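Local coordinates for F-actin-capping protein subunit alpha (Plasmodium berghei, PDB 7A0H) that probably caps the fast-growing (barbed) ends of actin filaments, blocking subunit exchange there, and assembles as an asymmetric homodimer, at residues K10-V15 and S29-I34; I68-E73 and A89-L94; S3-K8 and A39-F44; H14-A19 and E46-K51. All coordinates share one frame; numbering follows the deposited sequence.

Interactions 1, 3 and 4 lie in the three N-terminal helices, and interaction 2 lies in the small beta region beside them. Helix 3-18 takes part in all three helical contacts: interaction 1 pairs it with helix 21-35, while interactions 3 and 4 pair its start and its end with helix 39-55. Interactions 1 and 4 have centres about 9 Å apart, and they touch where Leu-31 CD1 lies 3.9 Å from Leu-16 CD2. Interactions 1 and 3, with centres about 10 Å apart, meet through Ile-12 and Ile-41. Interaction 2, its centre about 15 Å from that of interaction 4, joins the helices through His-93, which packs on Glu-46 and Ser-50.

Interaction 1. Residues K10-V15 and S29-I34; sequences KFIRHV and SNLKTI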
loop_
_atom_site.group_PDB
_atom_site.type_symbol
_atom_site.label_atom_id
_atom_site.label_comp_id
_atom_site.label_asym_id
_atom_site.label_seq_id
_atom_site.Cartn_x
_atom_site.Cartn_y
_atom_site.Cartn_z
ATOM N N LYS A 10 -17.314 -10.394 4.833
ATOM C CA LYS A 10 -16.973 -9.392 3.839
ATOM C C LYS A 10 -15.987 -8.412 4.420
ATOM O O LYS A 10 -15.064 -7.973 3.734
ATOM C CB LYS A 10 -18.223 -8.666 3.379
ATOM C CG LYS A 10 -19.195 -9.574 2.674
ATOM C CD LYS A 10 -20.420 -8.829 2.229
ATOM C CE LYS A 10 -21.402 -9.770 1.566
ATOM N NZ LYS A 10 -22.704 -9.094 1.265
ATOM N N PHE A 11 -16.124 -8.124 5.710
ATOM C CA PHE A 11 -15.226 -7.168 6.338
ATOM C C PHE A 11 -13.868 -7.782 6.639
ATOM O O PHE A 11 -12.838 -7.152 6.384
ATOM C CB PHE A 11 -15.861 -6.654 7.630
ATOM C CG PHE A 11 -14.976 -5.760 8.416
ATOM C CD1 PHE A 11 -14.703 -4.489 7.979
ATOM C CD2 PHE A 11 -14.429 -6.183 9.598
ATOM C CE1 PHE A 11 -13.891 -3.677 8.705
ATOM C CE2 PHE A 11 -13.617 -5.370 10.318
ATOM C CZ PHE A 11 -13.350 -4.119 9.877
ATOM N N ILE A 12 -13.853 -9.024 7.136
ATOM C CA ILE A 12 -12.591 -9.710 7.423
ATOM C C ILE A 12 -11.788 -9.896 6.152
ATOM O O ILE A 12 -10.559 -9.776 6.139
ATOM C CB ILE A 12 -12.876 -11.059 8.119
ATOM C CG1 ILE A 12 -13.221 -10.836 9.589
ATOM C CG2 ILE A 12 -11.654 -11.966 7.968
ATOM C CD1 ILE A 12 -13.781 -12.033 10.302
ATOM N N ARG A 13 -12.474 -10.224 5.065
ATOM C CA ARG A 13 -11.834 -10.340 3.761
ATOM C C ARG A 13 -11.296 -8.999 3.296
ATOM O O ARG A 13 -10.153 -8.902 2.856
ATOM C CB ARG A 13 -12.830 -10.928 2.769
ATOM C CG ARG A 13 -12.329 -11.134 1.382
ATOM C CD ARG A 13 -13.154 -12.165 0.685
ATOM N NE ARG A 13 -12.724 -13.493 1.100
ATOM C CZ ARG A 13 -13.429 -14.600 0.917
ATOM N NH1 ARG A 13 -14.620 -14.535 0.340
ATOM N NH2 ARG A 13 -12.939 -15.766 1.321
ATOM N N HIS A 14 -12.089 -7.947 3.407
ATOM C CA HIS A 14 -11.620 -6.658 2.925
ATOM C C HIS A 14 -10.397 -6.183 3.685
ATOM O O HIS A 14 -9.456 -5.670 3.080
ATOM C CB HIS A 14 -12.752 -5.637 3.019
ATOM C CG HIS A 14 -12.421 -4.317 2.402
ATOM N ND1 HIS A 14 -12.532 -3.131 3.097
ATOM C CD2 HIS A 14 -11.943 -3.994 1.177
ATOM C CE1 HIS A 14 -12.161 -2.130 2.316
ATOM N NE2 HIS A 14 -11.796 -2.628 1.146
ATOM N N VAL A 15 -10.351 -6.391 4.996
ATOM C CA VAL A 15 -9.208 -5.900 5.757
ATOM C C VAL A 15 -7.964 -6.725 5.486
ATOM O O VAL A 15 -6.861 -6.189 5.407
ATOM C CB VAL A 15 -9.514 -5.835 7.264
ATOM C CG1 VAL A 15 -10.542 -4.751 7.530
ATOM C CG2 VAL A 15 -9.972 -7.172 7.786
ATOM N N SER A 29 -4.842 -11.200 14.875
ATOM C CA SER A 29 -4.946 -11.179 16.330
ATOM C C SER A 29 -6.055 -10.258 16.814
ATOM O O SER A 29 -6.774 -10.588 17.769
ATOM C CB SER A 29 -3.613 -10.771 16.949
ATOM O OG SER A 29 -3.765 -10.501 18.329
ATOM N N ASN A 30 -6.197 -9.077 16.202
ATOM C CA ASN A 30 -7.241 -8.164 16.645
ATOM C C ASN A 30 -8.610 -8.704 16.258
ATOM O O ASN A 30 -9.600 -8.459 16.952
ATOM C CB ASN A 30 -7.068 -6.767 16.028
ATOM C CG ASN A 30 -5.956 -5.944 16.674
ATOM O OD1 ASN A 30 -5.502 -6.235 17.780
ATOM N ND2 ASN A 30 -5.528 -4.890 15.980
ATOM N N LEU A 31 -8.678 -9.433 15.146
ATOM C CA LEU A 31 -9.942 -9.999 14.685
ATOM C C LEU A 31 -10.401 -11.126 15.608
ATOM O O LEU A 31 -11.605 -11.286 15.864
ATOM C CB LEU A 31 -9.779 -10.483 13.236
ATOM C CG LEU A 31 -9.683 -9.405 12.142
ATOM C CD1 LEU A 31 -9.442 -10.027 10.737
ATOM C CD2 LEU A 31 -10.910 -8.486 12.120
ATOM N N LYS A 32 -9.453 -11.912 16.125
ATOM C CA LYS A 32 -9.780 -12.985 17.060
ATOM C C LYS A 32 -10.323 -12.428 18.372
ATOM O O LYS A 32 -11.322 -12.931 18.900
ATOM C CB LYS A 32 -8.534 -13.849 17.305
ATOM C CG LYS A 32 -8.174 -14.797 16.161
ATOM C CD LYS A 32 -7.070 -15.762 16.589
ATOM C CE LYS A 32 -6.643 -16.740 15.467
ATOM N NZ LYS A 32 -5.834 -17.902 15.986
ATOM N N THR A 33 -9.669 -11.411 18.936
ATOM C CA THR A 33 -10.172 -10.856 20.190
ATOM C C THR A 33 -11.632 -10.423 20.051
ATOM O O THR A 33 -12.447 -10.639 20.957
ATOM C CB THR A 33 -9.316 -9.668 20.650
ATOM O OG1 THR A 33 -9.515 -8.542 19.790
ATOM C CG2 THR A 33 -7.833 -10.016 20.669
ATOM N N ILE A 34 -11.980 -9.829 18.915
ATOM C CA ILE A 34 -13.343 -9.388 18.678
ATOM C C ILE A 34 -14.234 -10.575 18.347
ATOM O O ILE A 34 -15.315 -10.742 18.911
ATOM C CB ILE A 34 -13.367 -8.343 17.549
ATOM C CG1 ILE A 34 -12.474 -7.131 17.850
ATOM C CG2 ILE A 34 -14.775 -7.875 17.299
ATOM C CD1 ILE A 34 -12.717 -6.456 19.162
#
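Leu-31 reaches out from helix 21-35 against Ile-12 and Val-15 of helix 3-18, and the contact is best read along its side chain. At CB the chain leaves with CG anti to the carbonyl carbon (chi1 -73°), directed at the other helix. Beyond CG the two methyls part company. CD1 settles into the fork of Ile-12, 4.0 Å from Ile-12 CG1 and 4.0 Å from Ile-12 CG2, so both branches of the beta-branched residue grip one methyl. The same CD1 is met by Val-15 CG2 at 4.1 Å, the two side chains approaching tip to tip, whereas Leu-31 and Ile-12 slide past one another in opposite directions. Leu-31 CD2 also meets Ile-12 CG1, at 4.2 Å, with Phe-11 CE2 a little farther off.

These two helices, antiparallel here, are the first pair of the up-down-up trio that this subunit probably contributes to the stalk, as in other capping proteins, where the second subunit supplies three more. Only apolar groups carry the contact, with no hydrogen bond crossing it, and all three touching residues are buried. Val-15 uses its two methyls differently: CG2 for Leu-31, and CG1 for its own helix, sitting 3.6 Å above the plane of the Phe-11 ring, offset toward the rim. Phe-11 in turn packs on Asn-30 of the second subunit, while Asn-30 of this chain meets Phe-11 of that subunit. Ile-12 also touches Phe-44 on helix 39-55.

Interaction 2. Residues I68-E73 and A89-L94; sequences IIICKE and ANVNHL
Ile-68 and Ile-70 on strand 66-70 press their side chains onto Ala-89, Val-91 and His-93, and apolar packing makes up most of the contact. The tightest meeting is at one end, where Ile-68 CD1 lies 3.6 Å from Ala-89 CB and Ile-68 CG1 is also close, at 3.8 Å from Ala-89 CB. One step along, Ile-70 and Val-91 meet tip to tip, with Ile-70 CD1 4.0 Å from Val-91 CG2. A bend at chi2 (-56°) turns that CD1 back from a fully extended chain. The other branch of Ile-70, CG2, anti to the backbone N, goes to the histidine.

The aromatic part centres on the His-93 ring. Ile-70 CG2 comes to its edge, near the ring plane, at 4.0 Å from His-93 CE1, while Val-91 CG1 stands 4.0 Å above the ring centre. Tyr-80 meets the same ring with its plane at about 80° to it.

Polar links run beside the contact; no hydrogen bond crosses it. Leu-94 N makes a weak bond to Asn-92 OD1, at 2.9 Å and 122°, in the manner of an Asx turn, and Lys-95 N bonds to the same oxygen. A further weak bond ties His-93 ND1 to Asn-53 ND2, on helix 39-55. Strand 66-70 keeps its backbone bonds for strand 58-62, and Ala-89 pairs with Tyr-80. Two separate antiparallel sheets thus pack through their side chains, a hairpin laid against a four-stranded sheet, consistent with the small globule next to the stalk in capping proteins.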
loop_
_atom_site.group_PDB
_atom_site.type_symbol
_atom_site.label_atom_id
_atom_site.label_comp_id
_atom_site.label_asym_id
_atom_site.label_seq_id
_atom_site.Cartn_x
_atom_site.Cartn_y
_atom_site.Cartn_z
ATOM N N ILE A 68 9.582 -25.857 4.250
ATOM C CA ILE A 68 8.451 -26.288 3.451
ATOM C C ILE A 68 8.031 -25.041 2.736
ATOM O O ILE A 68 8.011 -23.960 3.346
ATOM C CB ILE A 68 7.277 -26.821 4.320
ATOM C CG1 ILE A 68 7.649 -28.088 5.084
ATOM C CG2 ILE A 68 6.082 -27.082 3.421
ATOM C CD1 ILE A 68 7.823 -29.271 4.143
ATOM N N ILE A 69 7.688 -25.166 1.462
ATOM C CA ILE A 69 7.237 -24.003 0.715
ATOM C C ILE A 69 5.770 -24.182 0.400
ATOM O O ILE A 69 5.376 -25.195 -0.191
ATOM C CB ILE A 69 8.034 -23.786 -0.557
ATOM C CG1 ILE A 69 9.536 -23.943 -0.317
ATOM C CG2 ILE A 69 7.739 -22.393 -1.045
ATOM C CD1 ILE A 69 10.263 -23.680 -1.561
ATOM N N ILE A 70 4.967 -23.187 0.767
ATOM C CA ILE A 70 3.544 -23.279 0.643
ATOM C C ILE A 70 3.124 -22.660 -0.653
ATOM O O ILE A 70 3.310 -21.459 -0.825
ATOM C CB ILE A 70 2.829 -22.528 1.774
ATOM C CG1 ILE A 70 3.340 -22.831 3.178
ATOM C CG2 ILE A 70 1.400 -22.856 1.717
ATOM C CD1 ILE A 70 3.298 -24.275 3.515
ATOM N N CYS A 71 2.471 -23.422 -1.527
ATOM C CA CYS A 71 1.960 -22.842 -2.773
ATOM C C CYS A 71 1.124 -23.924 -3.432
ATOM O O CYS A 71 1.214 -25.089 -3.032
ATOM C CB CYS A 71 3.111 -22.433 -3.714
ATOM S SG CYS A 71 4.269 -23.860 -4.037
ATOM N N LYS A 72 0.445 -23.568 -4.540
ATOM C CA LYS A 72 -0.354 -24.572 -5.245
ATOM C C LYS A 72 0.452 -25.815 -5.523
ATOM O O LYS A 72 0.004 -26.939 -5.286
ATOM C CB LYS A 72 -0.820 -24.073 -6.604
ATOM C CG LYS A 72 -1.651 -22.883 -6.642
ATOM C CD LYS A 72 -1.806 -22.455 -8.082
ATOM C CE LYS A 72 -2.695 -21.219 -8.149
ATOM N NZ LYS A 72 -2.873 -20.784 -9.550
ATOM N N GLU A 73 1.634 -25.611 -6.117
ATOM C CA GLU A 73 2.437 -26.691 -6.688
ATOM C C GLU A 73 2.902 -27.670 -5.614
ATOM O O GLU A 73 3.144 -28.856 -5.906
ATOM C CB GLU A 73 3.605 -26.035 -7.461
ATOM C CG GLU A 73 3.128 -25.365 -8.766
ATOM C CD GLU A 73 2.712 -23.859 -8.659
ATOM O OE1 GLU A 73 2.904 -23.174 -7.618
ATOM O OE2 GLU A 73 2.145 -23.354 -9.662
ATOM N N ALA A 89 3.965 -32.542 4.691
ATOM C CA ALA A 89 4.001 -31.791 5.936
ATOM C C ALA A 89 2.626 -31.192 6.126
ATOM O O ALA A 89 2.043 -30.576 5.208
ATOM C CB ALA A 89 5.066 -30.697 5.917
ATOM N N ASN A 90 2.109 -31.378 7.319
ATOM C CA ASN A 90 0.863 -30.751 7.719
ATOM C C ASN A 90 1.212 -29.424 8.363
ATOM O O ASN A 90 2.030 -29.382 9.281
ATOM C CB ASN A 90 0.115 -31.660 8.676
ATOM C CG ASN A 90 -1.317 -31.313 8.738
ATOM O OD1 ASN A 90 -1.676 -30.138 8.607
ATOM N ND2 ASN A 90 -2.164 -32.313 8.871
ATOM N N VAL A 91 0.598 -28.345 7.916
ATOM C CA VAL A 91 1.059 -27.043 8.380
ATOM C C VAL A 91 -0.007 -26.294 9.157
ATOM O O VAL A 91 -1.203 -26.417 8.893
ATOM C CB VAL A 91 1.524 -26.233 7.134
ATOM C CG1 VAL A 91 1.416 -24.852 7.367
ATOM C CG2 VAL A 91 3.009 -26.614 6.772
ATOM N N ASN A 92 0.426 -25.440 10.089
ATOM C CA ASN A 92 -0.489 -24.438 10.646
ATOM C C ASN A 92 -0.196 -23.099 9.977
ATOM O O ASN A 92 0.888 -22.513 10.159
ATOM C CB ASN A 92 -0.407 -24.312 12.163
ATOM C CG ASN A 92 -1.468 -23.342 12.734
ATOM O OD1 ASN A 92 -1.936 -22.441 12.019
ATOM N ND2 ASN A 92 -1.922 -23.593 14.019
ATOM N N HIS A 93 -1.192 -22.610 9.254
ATOM C CA HIS A 93 -1.010 -21.415 8.444
ATOM C C HIS A 93 -0.988 -20.144 9.287
ATOM O O HIS A 93 -0.255 -19.209 8.954
ATOM C CB HIS A 93 -2.109 -21.357 7.414
ATOM C CG HIS A 93 -2.034 -22.449 6.412
ATOM N ND1 HIS A 93 -1.160 -22.412 5.340
ATOM C CD2 HIS A 93 -2.725 -23.601 6.309
ATOM C CE1 HIS A 93 -1.330 -23.506 4.614
ATOM N NE2 HIS A 93 -2.291 -24.230 5.170
ATOM N N LEU A 94 -1.783 -20.070 10.349
ATOM C CA LEU A 94 -1.706 -18.888 11.198
ATOM C C LEU A 94 -0.384 -18.871 11.939
ATOM O O LEU A 94 0.273 -17.830 12.050
ATOM C CB LEU A 94 -2.872 -18.846 12.182
ATOM C CG LEU A 94 -4.264 -19.045 11.587
ATOM C CD1 LEU A 94 -5.197 -19.841 12.533
ATOM C CD2 LEU A 94 -4.832 -17.661 11.258
#

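Interaction 3. Residues S3-K8 and A39-F44; sequences SLLNEK and AIIQNF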
loop_
_atom_site.group_PDB
_atom_site.type_symbol
_atom_site.label_atom_id
_atom_site.label_comp_id
_atom_site.label_asym_id
_atom_site.label_seq_id
_atom_site.Cartn_x
_atom_site.Cartn_y
_atom_site.Cartn_z
ATOM N N SER A 3 -27.139 -13.072 8.025
ATOM C CA SER A 3 -26.831 -11.875 7.245
ATOM C C SER A 3 -25.575 -11.207 7.776
ATOM O O SER A 3 -24.700 -10.798 6.999
ATOM C CB SER A 3 -28.021 -10.902 7.268
ATOM O OG SER A 3 -28.505 -10.621 8.582
ATOM N N LEU A 4 -25.472 -11.102 9.108
ATOM C CA LEU A 4 -24.271 -10.564 9.730
ATOM C C LEU A 4 -23.064 -11.466 9.501
ATOM O O LEU A 4 -21.980 -10.972 9.186
ATOM C CB LEU A 4 -24.486 -10.339 11.227
ATOM C CG LEU A 4 -25.198 -9.028 11.567
ATOM C CD1 LEU A 4 -26.693 -9.095 11.225
ATOM C CD2 LEU A 4 -24.969 -8.616 13.017
ATOM N N LEU A 5 -23.225 -12.784 9.646
ATOM C CA LEU A 5 -22.084 -13.660 9.413
ATOM C C LEU A 5 -21.461 -13.387 8.056
ATOM O O LEU A 5 -20.242 -13.292 7.937
ATOM C CB LEU A 5 -22.505 -15.133 9.485
ATOM C CG LEU A 5 -21.460 -16.161 9.025
ATOM C CD1 LEU A 5 -20.448 -16.421 10.142
ATOM C CD2 LEU A 5 -22.084 -17.471 8.550
ATOM N N ASN A 6 -22.277 -13.143 7.044
ATOM C CA ASN A 6 -21.715 -12.834 5.738
ATOM C C ASN A 6 -21.125 -11.437 5.711
ATOM O O ASN A 6 -20.102 -11.214 5.062
ATOM C CB ASN A 6 -22.785 -13.057 4.682
ATOM C CG ASN A 6 -23.281 -14.498 4.669
ATOM O OD1 ASN A 6 -22.481 -15.443 4.765
ATOM N ND2 ASN A 6 -24.597 -14.676 4.587
ATOM N N GLU A 7 -21.717 -10.488 6.427
ATOM C CA GLU A 7 -21.124 -9.155 6.444
ATOM C C GLU A 7 -19.840 -9.127 7.273
ATOM O O GLU A 7 -18.928 -8.358 6.951
ATOM C CB GLU A 7 -22.152 -8.122 6.942
ATOM C CG GLU A 7 -23.409 -7.975 6.040
ATOM C CD GLU A 7 -23.089 -7.549 4.596
ATOM O OE1 GLU A 7 -22.338 -6.568 4.394
ATOM O OE2 GLU A 7 -23.588 -8.208 3.655
ATOM N N LYS A 8 -19.750 -9.943 8.336
ATOM C CA LYS A 8 -18.507 -10.033 9.099
ATOM C C LYS A 8 -17.391 -10.626 8.247
ATOM O O LYS A 8 -16.208 -10.320 8.451
ATOM C CB LYS A 8 -18.677 -10.900 10.355
ATOM C CG LYS A 8 -19.676 -10.429 11.438
ATOM C CD LYS A 8 -19.729 -11.403 12.663
ATOM C CE LYS A 8 -20.747 -11.006 13.762
ATOM N NZ LYS A 8 -20.744 -11.951 14.928
ATOM N N ALA A 39 -16.216 -20.277 15.986
ATOM C CA ALA A 39 -15.364 -21.232 15.296
ATOM C C ALA A 39 -15.523 -21.163 13.788
ATOM O O ALA A 39 -14.612 -21.594 13.074
ATOM C CB ALA A 39 -15.674 -22.656 15.811
ATOM N N ILE A 40 -16.645 -20.641 13.289
ATOM C CA ILE A 40 -16.828 -20.509 11.850
ATOM C C ILE A 40 -15.881 -19.467 11.299
ATOM O O ILE A 40 -15.266 -19.643 10.228
ATOM C CB ILE A 40 -18.285 -20.148 11.509
ATOM C CG1 ILE A 40 -19.180 -21.350 11.765
ATOM C CG2 ILE A 40 -18.374 -19.633 10.065
ATOM C CD1 ILE A 40 -20.647 -21.105 11.543
ATOM N N ILE A 41 -15.722 -18.372 12.032
ATOM C CA ILE A 41 -14.855 -17.319 11.510
ATOM C C ILE A 41 -13.405 -17.568 11.875
ATOM O O ILE A 41 -12.533 -16.998 11.239
ATOM C CB ILE A 41 -15.328 -15.923 11.965
ATOM C CG1 ILE A 41 -14.826 -15.544 13.349
ATOM C CG2 ILE A 41 -16.847 -15.828 11.836
ATOM C CD1 ILE A 41 -13.595 -14.693 13.290
ATOM N N GLN A 42 -13.130 -18.417 12.867
ATOM C CA GLN A 42 -11.761 -18.870 13.055
ATOM C C GLN A 42 -11.333 -19.684 11.857
ATOM O O GLN A 42 -10.247 -19.489 11.341
ATOM C CB GLN A 42 -11.653 -19.655 14.352
ATOM C CG GLN A 42 -11.765 -18.690 15.520
ATOM C CD GLN A 42 -10.444 -18.385 16.167
ATOM O OE1 GLN A 42 -9.396 -18.920 15.766
ATOM N NE2 GLN A 42 -10.462 -17.471 17.138
ATOM N N ASN A 43 -12.221 -20.515 11.340
ATOM C CA ASN A 43 -11.947 -21.374 10.201
ATOM C C ASN A 43 -11.983 -20.629 8.877
ATOM O O ASN A 43 -11.159 -20.912 7.990
ATOM C CB ASN A 43 -12.943 -22.529 10.215
ATOM C CG ASN A 43 -12.685 -23.496 11.360
ATOM O OD1 ASN A 43 -11.534 -23.660 11.801
ATOM N ND2 ASN A 43 -13.753 -24.095 11.887
ATOM N N PHE A 44 -12.917 -19.699 8.719
ATOM C CA PHE A 44 -12.921 -18.767 7.609
ATOM C C PHE A 44 -11.595 -18.033 7.546
ATOM O O PHE A 44 -10.966 -17.954 6.492
ATOM C CB PHE A 44 -14.062 -17.769 7.783
ATOM C CG PHE A 44 -14.147 -16.712 6.731
ATOM C CD1 PHE A 44 -14.738 -16.968 5.509
ATOM C CD2 PHE A 44 -13.688 -15.433 6.993
ATOM C CE1 PHE A 44 -14.845 -15.973 4.564
ATOM C CE2 PHE A 44 -13.781 -14.455 6.049
ATOM C CZ PHE A 44 -14.369 -14.727 4.837
#
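A single methyl of Leu-5 does the tight work here, resting against two neighbouring isoleucines at the start of helix 39-55. Its CD1 is 3.8 Å from Ile-40 CG2 and 4.0 Å from Ile-41 CG2. Chi1 of 170°, with CG opposite the backbone N, extends the side chain across the gap between helices; it crosses Ile-40 at about a right angle and slides past Ile-41 in the opposite direction. Ile-41 holds CG1 between its backbone N and carbonyl carbon (chi1 84°), which puts CG2, anti to the carbonyl carbon, on the Leu-5 side. It is buried and also packs on Ile-12 and Phe-35.

The rest is looser. Ile-40 is exposed to solvent although it touches Leu-5, and the Lys-8 and Phe-44 side chains approach without close contact. Farther round helix 3-18, Leu-4 and Glu-7 turn to the second subunit, packing on its Ile-34, and Glu-7 also pairs with Lys-10. At the start of helix 39-55, Asn-38 OD1 accepts from both Ile-40 N and Ile-41 N. No hydrogen bond joins residues 3-8 to 39-44. The two segments run in the same general direction but are clearly inclined to each other, meeting near the N-terminal ends of the first and third helices that this subunit probably gives to the capping-protein stalk.

Interaction 4. Residues H14-A19 and E46-K51; sequences HVLSNA and EDIISK
Beside the meeting of Leu-16 with Ile-48, two flat groups of helix 39-55 and its surroundings are well defined. The Asp-47 carbonyl takes two donors, Lys-51 N at 3.1 Å and Ser-50 OG at 2.7 Å, the hydroxyl only 21° out of the carbonyl plane. The His-93 ring lies with one face over Ser-50 CB, and its CD2 is near Glu-46 OE2, a link to the neighbouring beta region.

The contact itself is aliphatic. Leu-16 CD1 comes to 3.9 Å from Ile-48 CG2, the two side chains passing at a slant, and to 4.3 Å from Ile-49 CD1. Leu-16 is extended at chi2 (-173°), so that one methyl reaches both isoleucines. Ile-49 does not aim its CB at helix 3-18; a bend at chi2 (-67°) brings its CD1 round to the leucine.

Helix 3-18 and helix 39-55 are the first and third of this subunit's probable share of the stalk, pointing the same general way at an incline, and the middle one closes the groove: Leu-27, Ile-28 and Leu-31 all pack on Leu-16. On the far side of helix 3-18, His-14 packs on Leu-27 of the second subunit. Lys-51 forms a salt bridge with Asp-55 one turn further along its own helix.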
loop_
_atom_site.group_PDB
_atom_site.type_symbol
_atom_site.label_atom_id
_atom_site.label_comp_id
_atom_site.label_asym_id
_atom_site.label_seq_id
_atom_site.Cartn_x
_atom_site.Cartn_y
_atom_site.Cartn_z
ATOM N N HIS A 14 -12.089 -7.947 3.407
ATOM C CA HIS A 14 -11.620 -6.658 2.925
ATOM C C HIS A 14 -10.397 -6.183 3.685
ATOM O O HIS A 14 -9.456 -5.670 3.080
ATOM C CB HIS A 14 -12.752 -5.637 3.019
ATOM C CG HIS A 14 -12.421 -4.317 2.402
ATOM N ND1 HIS A 14 -12.532 -3.131 3.097
ATOM C CD2 HIS A 14 -11.943 -3.994 1.177
ATOM C CE1 HIS A 14 -12.161 -2.130 2.316
ATOM N NE2 HIS A 14 -11.796 -2.628 1.146
ATOM N N VAL A 15 -10.351 -6.391 4.996
ATOM C CA VAL A 15 -9.208 -5.900 5.757
ATOM C C VAL A 15 -7.964 -6.725 5.486
ATOM O O VAL A 15 -6.861 -6.189 5.407
ATOM C CB VAL A 15 -9.514 -5.835 7.264
ATOM C CG1 VAL A 15 -10.542 -4.751 7.530
ATOM C CG2 VAL A 15 -9.972 -7.172 7.786
ATOM N N LEU A 16 -8.109 -8.035 5.364
ATOM C CA LEU A 16 -6.914 -8.845 5.091
ATOM C C LEU A 16 -6.480 -8.713 3.644
ATOM O O LEU A 16 -5.304 -8.905 3.334
ATOM C CB LEU A 16 -7.163 -10.313 5.434
ATOM C CG LEU A 16 -7.664 -10.647 6.844
ATOM C CD1 LEU A 16 -7.716 -12.127 7.093
ATOM C CD2 LEU A 16 -6.778 -10.037 7.912
ATOM N N SER A 17 -7.420 -8.415 2.752
ATOM C CA SER A 17 -7.103 -8.144 1.356
ATOM C C SER A 17 -6.197 -6.936 1.253
ATOM O O SER A 17 -5.208 -6.935 0.515
ATOM C CB SER A 17 -8.386 -7.930 0.564
ATOM O OG SER A 17 -8.119 -7.514 -0.757
ATOM N N ASN A 18 -6.549 -5.877 1.959
ATOM C CA ASN A 18 -5.925 -4.582 1.749
ATOM C C ASN A 18 -4.720 -4.351 2.648
ATOM O O ASN A 18 -3.987 -3.376 2.445
ATOM C CB ASN A 18 -6.991 -3.504 1.989
ATOM C CG ASN A 18 -7.932 -3.340 0.795
ATOM O OD1 ASN A 18 -9.136 -3.525 0.918
ATOM N ND2 ASN A 18 -7.379 -3.027 -0.367
ATOM N N ALA A 19 -4.520 -5.204 3.637
ATOM C CA ALA A 19 -3.428 -5.042 4.578
ATOM C C ALA A 19 -2.081 -5.425 3.956
ATOM O O ALA A 19 -1.980 -6.443 3.267
ATOM C CB ALA A 19 -3.723 -5.895 5.809
ATOM N N GLU A 46 -8.755 -19.043 8.878
ATOM C CA GLU A 46 -7.719 -20.006 8.533
ATOM C C GLU A 46 -7.711 -20.301 7.026
ATOM O O GLU A 46 -6.650 -20.381 6.430
ATOM C CB GLU A 46 -7.870 -21.298 9.331
ATOM C CG GLU A 46 -6.602 -22.249 9.128
ATOM C CD GLU A 46 -6.656 -23.110 7.872
ATOM O OE1 GLU A 46 -7.769 -23.287 7.317
ATOM O OE2 GLU A 46 -5.596 -23.669 7.459
ATOM N N ASP A 47 -8.880 -20.440 6.392
ATOM C CA ASP A 47 -8.921 -20.672 4.955
ATOM C C ASP A 47 -8.322 -19.509 4.189
ATOM O O ASP A 47 -7.446 -19.689 3.336
ATOM C CB ASP A 47 -10.344 -20.978 4.499
ATOM C CG ASP A 47 -10.691 -22.425 4.789
ATOM O OD1 ASP A 47 -9.790 -23.279 4.528
ATOM O OD2 ASP A 47 -11.776 -22.730 5.328
ATOM N N ILE A 48 -8.752 -18.303 4.501
ATOM C CA ILE A 48 -8.233 -17.140 3.803
ATOM C C ILE A 48 -6.715 -17.043 3.946
ATOM O O ILE A 48 -6.002 -16.637 3.015
ATOM C CB ILE A 48 -8.902 -15.866 4.341
ATOM C CG1 ILE A 48 -10.221 -15.664 3.642
ATOM C CG2 ILE A 48 -7.962 -14.703 4.169
ATOM C CD1 ILE A 48 -10.984 -14.492 4.229
ATOM N N ILE A 49 -6.193 -17.376 5.113
ATOM C CA ILE A 49 -4.761 -17.230 5.272
ATOM C C ILE A 49 -4.021 -18.357 4.533
ATOM O O ILE A 49 -2.945 -18.151 3.971
ATOM C CB ILE A 49 -4.423 -17.174 6.757
ATOM C CG1 ILE A 49 -4.928 -15.847 7.337
ATOM C CG2 ILE A 49 -2.972 -17.215 7.026
ATOM C CD1 ILE A 49 -4.174 -14.615 6.771
ATOM N N SER A 50 -4.553 -19.569 4.529
ATOM C CA SER A 50 -3.858 -20.622 3.821
ATOM C C SER A 50 -3.735 -20.283 2.344
ATOM O O SER A 50 -2.720 -20.569 1.726
ATOM C CB SER A 50 -4.577 -21.945 4.023
ATOM O OG SER A 50 -5.898 -21.888 3.485
ATOM N N LYS A 51 -4.764 -19.706 1.756
ATOM C CA LYS A 51 -4.705 -19.360 0.348
ATOM C C LYS A 51 -3.734 -18.217 0.132
ATOM O O LYS A 51 -2.952 -18.214 -0.828
ATOM C CB LYS A 51 -6.094 -18.990 -0.143
ATOM C CG LYS A 51 -6.160 -18.575 -1.610
ATOM C CD LYS A 51 -5.948 -19.749 -2.549
ATOM C CE LYS A 51 -6.379 -19.423 -3.984
ATOM N NZ LYS A 51 -5.343 -18.632 -4.705
#